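Local coordinates for 1,3-alpha-isomaltosidase (Kribbella flavida DSM 17836, PDB 5X3I), which hydrolyses the alpha-1,3-glucosidic linkages of the cyclic tetrasaccharide cyclobis-(1-6)-alpha-nigerosyl, releasing isomaltose inside the cell, at residues T343-A348 with K376-E381; L578-A583 with R627-L632. The protein carries 1 engineered substitution. All blocks are in the same frame, centred on the assembly; numbering follows the deposited sequence.

In the fold
Interactions 1 and 2 illustrate how a single aromatic side chain can carry a contact in the outer layer of a TIM barrel. Both lie in the glycoside hydrolase family 31 barrel domain, their centres about 31 Å apart and their nearest atoms about 18 Å apart, without touching. They follow in series along the chain. Interaction 1 belongs to the connection between barrel strands 330-333 and 388-393, where a loop meets helix 375-384. Interaction 2 spans the end of the barrel, joining helix 576-586, between strands 562-565 and 591-593, to helix 622-650, which follows the eighth strand. Neither touches the annotated catalytic residues; each ties together elements outside the strand ring.

Interaction 1: T343-A348 with K376-E381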
ATOM      1  N   THR A 343       5.046 -21.371   0.964  1.00 15.86           N
ATOM      2  CA  THR A 343       3.801 -22.051   0.774  1.00 14.03           C
ATOM      3  C   THR A 343       3.797 -23.381   1.519  1.00 13.26           C
ATOM      4  O   THR A 343       2.936 -24.168   1.340  1.00 12.93           O
ATOM      5  CB  THR A 343       3.437 -22.195  -0.726  1.00 13.10           C
ATOM      6  OG1 THR A 343       2.097 -22.626  -0.868  1.00 14.55           O
ATOM      7  CG2 THR A 343       4.374 -23.160  -1.383  1.00 17.53           C
ATOM      8  N   ILE A 344       4.776 -23.571   2.384  1.00 15.49           N
ATOM      9  CA  ILE A 344       4.914 -24.803   3.173  1.00 13.86           C
ATOM     10  C   ILE A 344       5.314 -24.502   4.630  1.00 12.91           C
ATOM     11  O   ILE A 344       6.152 -23.646   4.865  1.00 16.69           O
ATOM     12  CB  ILE A 344       5.973 -25.740   2.523  1.00 14.01           C
ATOM     13  CG1 ILE A 344       5.456 -26.298   1.196  1.00 12.78           C
ATOM     14  CG2 ILE A 344       6.378 -26.875   3.460  1.00 11.86           C
ATOM     15  CD1 ILE A 344       6.495 -27.068   0.414  1.00 11.83           C
ATOM     16  N   TRP A 345       4.708 -25.180   5.604  1.00 11.76           N
ATOM     17  CA  TRP A 345       5.064 -24.950   7.011  1.00 12.97           C
ATOM     18  C   TRP A 345       6.557 -25.234   7.249  1.00 12.43           C
ATOM     19  O   TRP A 345       7.085 -26.215   6.748  1.00 16.79           O
ATOM     20  CB  TRP A 345       4.226 -25.829   7.949  1.00 15.27           C
ATOM     21  CG  TRP A 345       2.764 -25.499   8.050  1.00 10.66           C
ATOM     22  CD1 TRP A 345       1.738 -26.073   7.354  1.00 13.41           C
ATOM     23  CD2 TRP A 345       2.163 -24.548   8.932  1.00 11.32           C
ATOM     24  NE1 TRP A 345       0.533 -25.528   7.742  1.00 11.87           N
ATOM     25  CE2 TRP A 345       0.771 -24.586   8.707  1.00 11.67           C
ATOM     26  CE3 TRP A 345       2.666 -23.667   9.890  1.00 11.57           C
ATOM     27  CZ2 TRP A 345      -0.113 -23.779   9.401  1.00 12.92           C
ATOM     28  CZ3 TRP A 345       1.779 -22.864  10.577  1.00 12.30           C
ATOM     29  CH2 TRP A 345       0.408 -22.923  10.327  1.00 11.27           C
ATOM     30  N   ARG A 346       7.232 -24.378   8.000  1.00 13.63           N
ATOM     31  CA  ARG A 346       8.630 -24.627   8.327  1.00 14.21           C
ATOM     32  C   ARG A 346       8.812 -25.993   8.998  1.00 17.14           C
ATOM     33  O   ARG A 346       7.999 -26.398   9.836  1.00 16.49           O
ATOM     34  CB  ARG A 346       9.199 -23.535   9.227  1.00 13.37           C
ATOM     35  CG  ARG A 346      10.678 -23.736   9.543  1.00 15.25           C
ATOM     36  CD  ARG A 346      11.358 -22.432   9.956  1.00 17.44           C
ATOM     37  NE  ARG A 346      10.938 -21.969  11.270  1.00 16.63           N
ATOM     38  CZ  ARG A 346      11.654 -22.114  12.379  1.00 18.59           C
ATOM     39  NH1 ARG A 346      12.830 -22.729  12.349  1.00 17.56           N
ATOM     40  NH2 ARG A 346      11.197 -21.632  13.521  1.00 19.43           N
ATOM     41  N   ASP A 347       9.889 -26.661   8.585  1.00 15.67           N
ATOM     42  CA  ASP A 347      10.298 -28.010   8.997  1.00 17.89           C
ATOM     43  C   ASP A 347       9.338 -29.116   8.586  1.00 16.87           C
ATOM     44  O   ASP A 347       9.391 -30.208   9.132  1.00 22.98           O
ATOM     45  CB  ASP A 347      10.486 -28.073  10.516  1.00 14.87           C
ATOM     46  CG  ASP A 347      11.584 -27.168  10.998  1.00 17.73           C
ATOM     47  OD1 ASP A 347      12.532 -26.948  10.228  1.00 23.97           O
ATOM     48  OD2 ASP A 347      11.503 -26.662  12.136  1.00 22.34           O
ATOM     49  N   ALA A 348       8.515 -28.863   7.579  1.00 18.02           N
ATOM     50  CA  ALA A 348       7.678 -29.920   7.029  1.00 17.75           C
ATOM     51  C   ALA A 348       8.548 -30.878   6.235  1.00 17.35           C
ATOM     52  O   ALA A 348       9.521 -30.461   5.618  1.00 19.66           O
ATOM     53  CB  ALA A 348       6.582 -29.355   6.154  1.00 17.15           C
ATOM     54  N   LYS A 376      -2.318 -28.450  12.395  1.00 16.15           N
ATOM     55  CA  LYS A 376      -3.764 -28.647  12.390  1.00 15.39           C
ATOM     56  C   LYS A 376      -4.332 -28.587  13.811  1.00 18.78           C
ATOM     57  O   LYS A 376      -5.375 -27.989  14.035  1.00 17.57           O
ATOM     58  CB  LYS A 376      -4.145 -29.973  11.730  1.00 15.82           C
ATOM     59  CG  LYS A 376      -5.645 -30.286  11.823  1.00 19.96           C
ATOM     60  CD  LYS A 376      -6.064 -31.487  10.976  1.00 24.43           C
ATOM     61  CE  LYS A 376      -7.460 -32.006  11.388  1.00 25.07           C
ATOM     62  NZ  LYS A 376      -8.501 -30.928  11.435  1.00 25.13           N
ATOM     63  N   ALA A 377      -3.640 -29.199  14.768  1.00 18.36           N
ATOM     64  CA  ALA A 377      -4.091 -29.157  16.156  1.00 15.63           C
ATOM     65  C   ALA A 377      -4.073 -27.727  16.688  1.00 14.35           C
ATOM     66  O   ALA A 377      -4.987 -27.316  17.387  1.00 17.58           O
ATOM     67  CB  ALA A 377      -3.228 -30.061  17.036  1.00 17.28           C
ATOM     68  N   MET A 378      -3.032 -26.972  16.351  1.00 15.15           N
ATOM     69  CA  MET A 378      -2.954 -25.575  16.766  1.00 16.89           C
ATOM     70  C   MET A 378      -4.150 -24.787  16.229  1.00 16.31           C
ATOM     71  O   MET A 378      -4.824 -24.080  16.971  1.00 15.77           O
ATOM     72  CB  MET A 378      -1.647 -24.930  16.290  1.00 15.33           C
ATOM     73  CG  MET A 378      -1.557 -23.441  16.612  1.00 15.66           C
ATOM     74  SD  MET A 378      -0.190 -22.593  15.793  1.00 17.09           S
ATOM     75  CE  MET A 378      -0.589 -22.869  14.084  1.00 14.94           C
ATOM     76  N   ILE A 379      -4.422 -24.944  14.941  1.00 17.25           N
ATOM     77  CA  ILE A 379      -5.484 -24.192  14.291  1.00 18.48           C
ATOM     78  C   ILE A 379      -6.858 -24.641  14.792  1.00 14.90           C
ATOM     79  O   ILE A 379      -7.737 -23.822  14.993  1.00 15.73           O
ATOM     80  CB  ILE A 379      -5.408 -24.322  12.750  1.00 11.79           C
ATOM     81  CG1 ILE A 379      -4.134 -23.661  12.229  1.00 13.25           C
ATOM     82  CG2 ILE A 379      -6.617 -23.703  12.081  1.00 13.08           C
ATOM     83  CD1 ILE A 379      -3.843 -23.969  10.772  1.00 13.37           C
ATOM     84  N   ASP A 380      -7.032 -25.941  15.003  1.00 17.00           N
ATOM     85  CA  ASP A 380      -8.293 -26.437  15.531  1.00 15.62           C
ATOM     86  C   ASP A 380      -8.566 -25.827  16.911  1.00 14.28           C
ATOM     87  O   ASP A 380      -9.673 -25.394  17.176  1.00 16.21           O
ATOM     88  CB  ASP A 380      -8.299 -27.965  15.590  1.00 18.56           C
ATOM     89  CG  ASP A 380      -8.369 -28.603  14.209  1.00 20.91           C
ATOM     90  OD1 ASP A 380      -8.572 -27.877  13.215  1.00 22.83           O
ATOM     91  OD2 ASP A 380      -8.223 -29.833  14.114  1.00 23.00           O
ATOM     92  N   GLU A 381      -7.549 -25.757  17.765  1.00 15.61           N
ATOM     93  CA  GLU A 381      -7.738 -25.156  19.083  1.00 15.22           C
ATOM     94  C   GLU A 381      -8.075 -23.674  18.985  1.00 15.79           C
ATOM     95  O   GLU A 381      -8.980 -23.213  19.668  1.00 16.30           O
ATOM     96  CB  GLU A 381      -6.512 -25.344  19.976  1.00 16.04           C
ATOM     97  CG  GLU A 381      -6.614 -24.620  21.335  1.00 15.96           C
ATOM     98  CD  GLU A 381      -7.788 -25.100  22.220  1.00 19.01           C
ATOM     99  OE1 GLU A 381      -8.316 -26.203  22.004  1.00 22.00           O
ATOM    100  OE2 GLU A 381      -8.177 -24.367  23.144  1.00 22.82           O
TER
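Trp345 reaches from its loop to helix 375-384 with the six-membered half of its indole, and the helix answers with two side-chain ends, those of Met378 and Ile379. Both meet the ring obliquely: Met378 CE lies 3.9 Å from Trp345 CH2, while Ile379 CD1 comes within 4.0 Å of the adjoining Trp345 CZ2. The methyl ends of two successive residues thus each rest on one of two adjoining ring carbons. The backbones themselves stay well apart, the nearest CA atoms, those of Trp345 and Lys376, being 11.0 Å from each other, and no hydrogen bond links the two segments. The contact is therefore apolar and made wholly by side chains.

The methionine gets there by a bend at its end: after an extended start, with CG anti to the backbone N (chi1 176°), the chain bends about the CG-SD bond (chi3 60°) and brings CE round to the indole. Ile379 instead extends its longer branch. The tryptophan opens a type II beta turn that runs to Ala348, closed by a bond of 3.1 Å from Ala348 N to Trp345 O. On the helix, Lys376 NZ forms a salt bridge of 2.9 Å with Asp380 OD2, one turn on; Asp380 OD2 receives it on its syn lone pair.

Trp345 also meets Trp336 and Phe463 edge-to-face, as well as Trp372. Where the loop after strand 330-333 joins helix 375-384, helix 457-461 touches the Trp345 side through Leu459, and helix 311-323 the Met378 side through Gln311, Val314 and Thr315.

Interaction 2: L578-A583 with R627-L632; sequences LYLRAA and RRFATL
Phe629 projects from helix 622-650 toward helix 576-586, and it contributes more buried surface than Leu580 and Ala583 together. One side of its ring, the CD2 and CE2 carbons, does the touching. At CE2 it meets Leu580 twice: the backbone oxygen, Leu580 O, is 3.7 Å from Phe629 CE2, and the methyl Leu580 CD2 is 4.0 Å from the same carbon. The leucine side chain runs at about a right angle to the phenylalanine. Next along the ring, Phe629 CD2 packs on Ala583 CB at 4.1 Å. Leu580 O and Ala583 CB both approach the ring obliquely.

The phenyl group owes its position to its first torsion, which sets CG anti to the carbonyl carbon (chi1 -60°). The small Ala583 is consistent with the close approach here, where its CA lies 7.2 Å from Phe629 CA. No hydrogen bond joins the two segments, and the contact is one of van der Waals packing. An alanine in place of Phe629 would probably open a gap between the two helices, leaving Leu580 CD2 and Ala583 CB without the ring they pack on.

Within helix 622-650, Thr631 OG1 donates to Arg627 O at 2.7 Å. That oxygen also accepts the helical Thr631 N, whereas the hydroxyl lies above the carbonyl plane, off the lone pairs.

Leu580 and Ala583 also touch Leu625 and Phe626 of helix 622-650, respectively, which broadens the seam. Such a buried helix-helix interface, made mainly by apolar side chains, is characteristic of the helical layer around a TIM barrel, here joining the helix between its last two strands to the long helix that follows the eighth.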
ATOM      1  N   LEU A 578       1.384   6.787  23.950  1.00 20.01           N
ATOM      2  CA  LEU A 578       1.142   6.612  22.519  1.00 18.35           C
ATOM      3  C   LEU A 578       0.355   5.328  22.254  1.00 19.95           C
ATOM      4  O   LEU A 578      -0.609   5.333  21.506  1.00 22.30           O
ATOM      5  CB  LEU A 578       2.460   6.585  21.742  1.00 17.68           C
ATOM      6  CG  LEU A 578       2.371   6.188  20.268  1.00 20.71           C
ATOM      7  CD1 LEU A 578       1.466   7.131  19.509  1.00 15.85           C
ATOM      8  CD2 LEU A 578       3.753   6.110  19.615  1.00 17.98           C
ATOM      9  N   TYR A 579       0.769   4.238  22.887  1.00 19.90           N
ATOM     10  CA  TYR A 579       0.122   2.940  22.681  1.00 18.21           C
ATOM     11  C   TYR A 579      -1.373   3.015  23.002  1.00 17.47           C
ATOM     12  O   TYR A 579      -2.203   2.617  22.194  1.00 19.58           O
ATOM     13  CB  TYR A 579       0.804   1.874  23.533  1.00 16.73           C
ATOM     14  CG  TYR A 579       0.343   0.447  23.298  1.00 16.72           C
ATOM     15  CD1 TYR A 579       0.652  -0.223  22.121  1.00 15.64           C
ATOM     16  CD2 TYR A 579      -0.369  -0.236  24.271  1.00 15.90           C
ATOM     17  CE1 TYR A 579       0.250  -1.537  21.918  1.00 16.08           C
ATOM     18  CE2 TYR A 579      -0.773  -1.548  24.083  1.00 16.42           C
ATOM     19  CZ  TYR A 579      -0.463  -2.195  22.904  1.00 15.73           C
ATOM     20  OH  TYR A 579      -0.864  -3.501  22.719  1.00 18.20           O
ATOM     21  N   LEU A 580      -1.707   3.567  24.161  1.00 18.78           N
ATOM     22  CA  LEU A 580      -3.099   3.629  24.601  1.00 19.32           C
ATOM     23  C   LEU A 580      -3.923   4.664  23.842  1.00 16.99           C
ATOM     24  O   LEU A 580      -5.106   4.458  23.625  1.00 17.71           O
ATOM     25  CB  LEU A 580      -3.168   3.901  26.107  1.00 20.35           C
ATOM     26  CG  LEU A 580      -2.723   2.702  26.951  1.00 18.49           C
ATOM     27  CD1 LEU A 580      -2.519   3.102  28.396  1.00 18.31           C
ATOM     28  CD2 LEU A 580      -3.738   1.565  26.837  1.00 17.48           C
ATOM     29  N   ARG A 581      -3.309   5.774  23.437  1.00 19.89           N
ATOM     30  CA  ARG A 581      -4.006   6.711  22.553  1.00 17.76           C
ATOM     31  C   ARG A 581      -4.305   6.020  21.224  1.00 15.30           C
ATOM     32  O   ARG A 581      -5.395   6.127  20.695  1.00 14.79           O
ATOM     33  CB  ARG A 581      -3.184   7.985  22.304  1.00 17.86           C
ATOM     34  CG  ARG A 581      -2.971   8.881  23.523  1.00 20.87           C
ATOM     35  CD  ARG A 581      -4.271   9.266  24.215  1.00 19.25           C
ATOM     36  NE  ARG A 581      -4.084  10.423  25.087  1.00 23.37           N
ATOM     37  CZ  ARG A 581      -4.960  10.829  25.996  1.00 23.34           C
ATOM     38  NH1 ARG A 581      -6.090  10.162  26.174  1.00 23.49           N
ATOM     39  NH2 ARG A 581      -4.702  11.894  26.739  1.00 25.96           N
ATOM     40  N   ALA A 582      -3.314   5.317  20.694  1.00 16.95           N
ATOM     41  CA  ALA A 582      -3.486   4.588  19.445  1.00 14.57           C
ATOM     42  C   ALA A 582      -4.548   3.506  19.592  1.00 15.89           C
ATOM     43  O   ALA A 582      -5.443   3.401  18.769  1.00 17.96           O
ATOM     44  CB  ALA A 582      -2.176   3.974  19.001  1.00 15.83           C
ATOM     45  N   ALA A 583      -4.432   2.710  20.651  1.00 16.65           N
ATOM     46  CA  ALA A 583      -5.360   1.607  20.877  1.00 16.44           C
ATOM     47  C   ALA A 583      -6.796   2.108  20.992  1.00 18.52           C
ATOM     48  O   ALA A 583      -7.701   1.522  20.412  1.00 15.41           O
ATOM     49  CB  ALA A 583      -4.967   0.823  22.122  1.00 18.69           C
ATOM     50  N   ARG A 627      -7.580  -3.785  27.619  1.00 20.27           N
ATOM     51  CA  ARG A 627      -8.670  -4.744  27.797  1.00 17.58           C
ATOM     52  C   ARG A 627     -10.027  -4.060  27.677  1.00 16.73           C
ATOM     53  O   ARG A 627     -10.913  -4.567  26.997  1.00 21.39           O
ATOM     54  CB  ARG A 627      -8.548  -5.466  29.146  1.00 16.92           C
ATOM     55  CG  ARG A 627      -9.585  -6.566  29.376  1.00 15.46           C
ATOM     56  CD  ARG A 627      -9.150  -7.521  30.513  1.00 18.95           C
ATOM     57  NE  ARG A 627      -8.775  -6.785  31.711  1.00 23.07           N
ATOM     58  CZ  ARG A 627      -7.726  -7.049  32.482  1.00 20.55           C
ATOM     59  NH1 ARG A 627      -6.920  -8.065  32.220  1.00 19.14           N
ATOM     60  NH2 ARG A 627      -7.492  -6.286  33.537  1.00 24.73           N
ATOM     61  N   ARG A 628     -10.185  -2.908  28.320  1.00 19.04           N
ATOM     62  CA  ARG A 628     -11.429  -2.146  28.193  1.00 17.48           C
ATOM     63  C   ARG A 628     -11.734  -1.801  26.743  1.00 14.72           C
ATOM     64  O   ARG A 628     -12.854  -1.973  26.281  1.00 18.07           O
ATOM     65  CB  ARG A 628     -11.384  -0.858  29.011  1.00 18.74           C
ATOM     66  CG  ARG A 628     -11.532  -1.046  30.498  1.00 29.95           C
ATOM     67  CD  ARG A 628     -12.079   0.229  31.127  1.00 40.79           C
ATOM     68  NE  ARG A 628     -11.382   0.593  32.355  1.00 48.96           N
ATOM     69  CZ  ARG A 628     -11.483   1.784  32.937  1.00 50.09           C
ATOM     70  NH1 ARG A 628     -12.249   2.724  32.399  1.00 46.62           N
ATOM     71  NH2 ARG A 628     -10.813   2.036  34.053  1.00 50.46           N
ATOM     72  N   PHE A 629     -10.728  -1.315  26.029  1.00 18.49           N
ATOM     73  CA  PHE A 629     -10.907  -0.948  24.631  1.00 18.65           C
ATOM     74  C   PHE A 629     -11.310  -2.164  23.807  1.00 14.90           C
ATOM     75  O   PHE A 629     -12.242  -2.101  23.018  1.00 17.33           O
ATOM     76  CB  PHE A 629      -9.626  -0.322  24.066  1.00 17.66           C
ATOM     77  CG  PHE A 629      -9.191   0.931  24.785  1.00 19.77           C
ATOM     78  CD1 PHE A 629     -10.119   1.803  25.309  1.00 21.56           C
ATOM     79  CD2 PHE A 629      -7.855   1.227  24.934  1.00 19.68           C
ATOM     80  CE1 PHE A 629      -9.719   2.944  25.968  1.00 21.64           C
ATOM     81  CE2 PHE A 629      -7.455   2.370  25.593  1.00 22.41           C
ATOM     82  CZ  PHE A 629      -8.390   3.224  26.106  1.00 20.04           C
ATOM     83  N   ALA A 630     -10.603  -3.270  24.010  1.00 17.06           N
ATOM     84  CA  ALA A 630     -10.866  -4.499  23.255  1.00 15.65           C
ATOM     85  C   ALA A 630     -12.249  -5.072  23.573  1.00 18.38           C
ATOM     86  O   ALA A 630     -12.932  -5.590  22.694  1.00 16.75           O
ATOM     87  CB  ALA A 630      -9.794  -5.524  23.534  1.00 19.29           C
ATOM     88  N   THR A 631     -12.663  -4.948  24.829  1.00 18.44           N
ATOM     89  CA  THR A 631     -13.949  -5.480  25.258  1.00 15.42           C
ATOM     90  C   THR A 631     -15.092  -4.632  24.706  1.00 16.90           C
ATOM     91  O   THR A 631     -16.108  -5.153  24.259  1.00 17.58           O
ATOM     92  CB  THR A 631     -14.039  -5.553  26.798  1.00 17.11           C
ATOM     93  OG1 THR A 631     -12.963  -6.357  27.291  1.00 24.66           O
ATOM     94  CG2 THR A 631     -15.339  -6.186  27.220  1.00 23.46           C
ATOM     95  N   LEU A 632     -14.910  -3.318  24.743  1.00 17.04           N
ATOM     96  CA  LEU A 632     -15.830  -2.398  24.099  1.00 16.25           C
ATOM     97  C   LEU A 632     -15.927  -2.699  22.594  1.00 15.85           C
ATOM     98  O   LEU A 632     -17.017  -2.750  22.032  1.00 17.14           O
ATOM     99  CB  LEU A 632     -15.381  -0.953  24.344  1.00 15.74           C
ATOM    100  CG  LEU A 632     -16.379   0.145  23.964  1.00 23.68           C
ATOM    101  CD1 LEU A 632     -16.204   1.370  24.849  1.00 23.66           C
ATOM    102  CD2 LEU A 632     -16.217   0.539  22.516  1.00 21.72           C
TER